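Local coordinates for ORF131 protein (PDB 2WTP) that binds copper in a heavy-metal-resistant bacterium, where it probably takes part in heavy-metal resistance, at residues R71-D76 against V118-D123. Sequence-based numbering, arbitrary orientation.
Sequences RYVNVD and VRVYID. With MG (magnesium ion), chain F; CU (copper (II) ion), chain O.
The amide of N74 stands beside the ring of Y121 on the face of the sheet that also carries Y72, R119, D76 and D123; amide and ring planes are turned 67° apart, and OD1 of N74 reaches CB of Y121 at 3.4 Å, meeting the ring obliquely. ND2 of N74 bonds to the backbone O of N74 of the second subunit, and the Y121 hydroxyl to D100. At the end of this face, the D123 carboxylate bridges two metals, OD1 to magnesium and OD2 to copper, each at 2.1 Å. CG of D123 lies anti to the backbone N (chi1 -176°), which carries the carboxylate out to both ions. D76 leans toward it, OD1 coming to 3.9 Å from D123 OD2, with the carboxylate planes 53° apart. The other face is apolar: CG2 of V75 packs tightly on CG1 of V120 at 3.5 Å and runs alongside CG1 of I122, while F94 of strand 88-94 covers all three residues. Between the faces, five backbone hydrogen bonds link the two segments. V73 N and O bond to R119 O and Y121 N, and V75 N and O to Y121 O and D123 N; the R119 N to R71 O bond, 2.9 Å long, extends the ladder just before strand 72-76. This is a parallel strand pair in a mixed sheet, with strand 101-104 antiparallel on the far side of 119-123, and it ends at a copper site shared with D123 of the second subunit.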
ATOM      1  N   ARG A  71       2.246   9.567  -3.475  1.00 14.36           N
ATOM      2  CA  ARG A  71       2.792   9.175  -4.762  1.00 15.82           C
ATOM      3  C   ARG A  71       2.453   7.770  -5.192  1.00 12.47           C
ATOM      4  O   ARG A  71       2.167   7.578  -6.361  1.00 13.19           O
ATOM      5  CB  ARG A  71       4.288   9.390  -4.861  1.00 25.35           C
ATOM      6  CG  ARG A  71       4.641  10.936  -4.810  1.00 25.50           C
ATOM      7  CD  ARG A  71       4.450  11.692  -6.193  1.00 38.60           C
ATOM      8  NE  ARG A  71       5.614  11.347  -7.032  1.00 66.83           N
ATOM      9  CZ  ARG A  71       6.766  12.021  -7.210  1.00 51.11           C
ATOM     10  NH1 ARG A  71       7.041  13.263  -6.678  1.00 21.16           N
ATOM     11  NH2 ARG A  71       7.660  11.396  -8.002  1.00 34.76           N
ATOM     12  N   TYR A  72       2.503   6.786  -4.282  1.00 10.58           N
ATOM     13  CA  TYR A  72       2.038   5.484  -4.700  1.00 10.50           C
ATOM     14  C   TYR A  72       1.527   4.680  -3.535  1.00 10.23           C
ATOM     15  O   TYR A  72       1.774   5.032  -2.382  1.00 10.71           O
ATOM     16  CB  TYR A  72       3.131   4.646  -5.438  1.00 11.98           C
ATOM     17  CG  TYR A  72       4.286   4.167  -4.543  1.00 12.17           C
ATOM     18  CD1 TYR A  72       4.248   2.909  -3.984  1.00 10.97           C
ATOM     19  CD2 TYR A  72       5.404   4.963  -4.351  1.00 14.63           C
ATOM     20  CE1 TYR A  72       5.345   2.497  -3.150  1.00 13.70           C
ATOM     21  CE2 TYR A  72       6.466   4.556  -3.530  1.00 14.07           C
ATOM     22  CZ  TYR A  72       6.389   3.289  -2.980  1.00 14.18           C
ATOM     23  OH  TYR A  72       7.464   2.861  -2.226  1.00 16.05           O
ATOM     24  N   VAL A  73       0.773   3.639  -3.891  1.00  9.25           N
ATOM     25  CA  VAL A  73       0.373   2.597  -2.931  0.50  9.05           C
ATOM     26  C   VAL A  73       0.577   1.270  -3.599  1.00  8.43           C
ATOM     27  O   VAL A  73       0.664   1.176  -4.816  1.00  9.36           O
ATOM     28  CB  VAL A  73      -1.095   2.665  -2.515  0.50 10.87           C
ATOM     29  CG1 VAL A  73      -1.359   3.943  -1.719  0.50 20.94           C
ATOM     30  CG2 VAL A  73      -2.000   2.664  -3.697  0.50 15.42           C
ATOM     31  N   ASN A  74       0.743   0.193  -2.821  1.00  8.44           N
ATOM     32  CA  ASN A  74       0.864  -1.173  -3.352  1.00  8.23           C
ATOM     33  C   ASN A  74      -0.383  -1.961  -3.106  1.00  8.30           C
ATOM     34  O   ASN A  74      -0.849  -1.981  -1.975  1.00  8.29           O
ATOM     35  CB  ASN A  74       2.032  -1.915  -2.654  1.00  8.44           C
ATOM     36  CG  ASN A  74       3.382  -1.416  -2.995  1.00  8.68           C
ATOM     37  OD1 ASN A  74       3.664  -0.792  -3.995  1.00 11.87           O
ATOM     38  ND2 ASN A  74       4.323  -1.681  -2.090  1.00 10.45           N
ATOM     39  N   VAL A  75      -0.905  -2.604  -4.143  1.00  8.10           N
ATOM     40  CA  VAL A  75      -2.072  -3.524  -3.973  1.00  7.69           C
ATOM     41  C   VAL A  75      -1.732  -4.818  -4.628  1.00  7.71           C
ATOM     42  O   VAL A  75      -0.831  -4.986  -5.467  1.00  8.69           O
ATOM     43  CB  VAL A  75      -3.332  -2.929  -4.625  1.00  7.40           C
ATOM     44  CG1 VAL A  75      -3.624  -1.515  -4.004  1.00  8.44           C
ATOM     45  CG2 VAL A  75      -3.231  -2.835  -6.192  1.00  8.99           C
ATOM     46  N   ASP A  76      -2.458  -5.844  -4.191  1.00  8.06           N
ATOM     47  CA  ASP A  76      -2.341  -7.142  -4.816  1.00 10.28           C
ATOM     48  C   ASP A  76      -3.333  -7.288  -5.978  1.00  7.33           C
ATOM     49  O   ASP A  76      -4.422  -6.733  -5.991  1.00  8.88           O
ATOM     50  CB  ASP A  76      -2.698  -8.231  -3.789  1.00 10.73           C
ATOM     51  CG  ASP A  76      -1.651  -8.381  -2.689  1.00 27.86           C
ATOM     52  OD1 ASP A  76      -0.438  -8.164  -2.952  1.00 23.83           O
ATOM     53  OD2 ASP A  76      -2.102  -8.634  -1.533  1.00 40.20           O
ATOM     54  N   VAL A 118      -1.645   9.829  -8.149  1.00 12.02           N
ATOM     55  CA  VAL A 118      -1.306   8.768  -7.237  1.00 10.92           C
ATOM     56  C   VAL A 118      -1.174   7.484  -8.075  1.00  9.92           C
ATOM     57  O   VAL A 118      -2.160   7.141  -8.808  1.00 14.30           O
ATOM     58  CB  VAL A 118      -2.388   8.570  -6.237  1.00 13.20           C
ATOM     59  CG1 VAL A 118      -2.013   7.396  -5.278  1.00 16.73           C
ATOM     60  CG2 VAL A 118      -2.569   9.880  -5.399  1.00 15.91           C
ATOM     61  N   ARG A 119      -0.076   6.801  -8.053  1.00  8.89           N
ATOM     62  CA  ARG A 119       0.117   5.602  -8.883  1.00  8.92           C
ATOM     63  C   ARG A 119      -0.143   4.385  -8.038  1.00 10.04           C
ATOM     64  O   ARG A 119       0.329   4.287  -6.903  1.00 11.25           O
ATOM     65  CB  ARG A 119       1.507   5.610  -9.450  1.00 16.83           C
ATOM     66  CG  ARG A 119       1.610   4.603 -10.582  1.00 31.56           C
ATOM     67  CD  ARG A 119       2.647   4.978 -11.663  1.00 26.59           C
ATOM     68  NE  ARG A 119       2.018   5.902 -12.535  1.00 18.79           N
ATOM     69  CZ  ARG A 119       1.300   5.545 -13.621  1.00 10.93           C
ATOM     70  NH1 ARG A 119       0.700   6.534 -14.255  1.00 12.79           N
ATOM     71  NH2 ARG A 119       1.147   4.290 -14.012  1.00 12.17           N
ATOM     72  N   VAL A 120      -0.959   3.476  -8.547  1.00  8.58           N
ATOM     73  CA  VAL A 120      -1.179   2.193  -7.838  1.00  8.41           C
ATOM     74  C   VAL A 120      -0.282   1.130  -8.438  1.00  8.37           C
ATOM     75  O   VAL A 120      -0.325   0.875  -9.642  1.00  9.31           O
ATOM     76  CB  VAL A 120      -2.628   1.749  -8.044  1.00  9.19           C
ATOM     77  CG1 VAL A 120      -2.888   0.472  -7.187  1.00  9.88           C
ATOM     78  CG2 VAL A 120      -3.548   2.887  -7.551  1.00 11.01           C
ATOM     79  N   TYR A 121       0.578   0.525  -7.614  1.00  8.82           N
ATOM     80  CA  TYR A 121       1.466  -0.554  -8.060  1.00  8.64           C
ATOM     81  C   TYR A 121       0.740  -1.859  -7.773  1.00  8.89           C
ATOM     82  O   TYR A 121       0.504  -2.161  -6.591  1.00  9.31           O
ATOM     83  CB  TYR A 121       2.760  -0.421  -7.240  1.00  9.63           C
ATOM     84  CG  TYR A 121       3.836  -1.318  -7.765  1.00  9.74           C
ATOM     85  CD1 TYR A 121       4.924  -0.784  -8.442  1.00  9.43           C
ATOM     86  CD2 TYR A 121       3.778  -2.708  -7.541  1.00 11.33           C
ATOM     87  CE1 TYR A 121       5.906  -1.616  -8.940  1.00 12.35           C
ATOM     88  CE2 TYR A 121       4.836  -3.587  -8.038  1.00 11.24           C
ATOM     89  CZ  TYR A 121       5.848  -2.951  -8.766  1.00  9.89           C
ATOM     90  OH  TYR A 121       6.865  -3.775  -9.222  1.00 14.42           O
ATOM     91  N   ILE A 122       0.466  -2.650  -8.779  1.00  8.48           N
ATOM     92  CA  ILE A 122      -0.334  -3.887  -8.672  1.00  9.39           C
ATOM     93  C   ILE A 122       0.629  -5.075  -8.789  1.00  8.90           C
ATOM     94  O   ILE A 122       1.327  -5.254  -9.788  1.00  9.50           O
ATOM     95  CB  ILE A 122      -1.433  -3.998  -9.801  1.00  7.46           C
ATOM     96  CG1 ILE A 122      -2.337  -2.748  -9.756  1.00  7.22           C
ATOM     97  CG2 ILE A 122      -2.199  -5.263  -9.461  1.00  8.11           C
ATOM     98  CD1 ILE A 122      -3.107  -2.515 -11.108  1.00  8.67           C
ATOM     99  N   ASP A 123       0.767  -5.860  -7.722  1.00  9.05           N
ATOM    100  CA  ASP A 123       1.632  -7.019  -7.754  1.00  9.59           C
ATOM    101  C   ASP A 123       1.015  -8.130  -8.600  1.00  8.58           C
ATOM    102  O   ASP A 123      -0.195  -8.274  -8.723  1.00  9.56           O
ATOM    103  CB  ASP A 123       1.704  -7.518  -6.327  1.00 11.72           C
ATOM    104  CG  ASP A 123       2.636  -8.668  -6.123  1.00 18.29           C
ATOM    105  OD1 ASP A 123       3.738  -8.638  -6.663  1.00 16.19           O
ATOM    106  OD2 ASP A 123       2.298  -9.525  -5.319  1.00 19.08           O
TER
HETATM  107 MG    MG F1110       5.812  -8.929  -6.196  0.70 15.21          MG
HETATM  108 CU    CU O1108       3.677 -11.054  -4.947  0.65 13.32          CU
HETATM  109  O   HOH W   1       6.116  -9.435  -8.131  0.85 18.86           O
HETATM  110  O   HOH W   2       7.371  -7.722  -7.807  0.85 22.44           O
HETATM  111  O   HOH W   3       6.006  -6.965  -6.505  0.85 16.82           O
HETATM  112  O   HOH W   4       6.255 -11.062  -5.785  1.00 29.81           O
HETATM  113  O   HOH W   5       7.876  -8.741  -5.424  0.85 26.14           O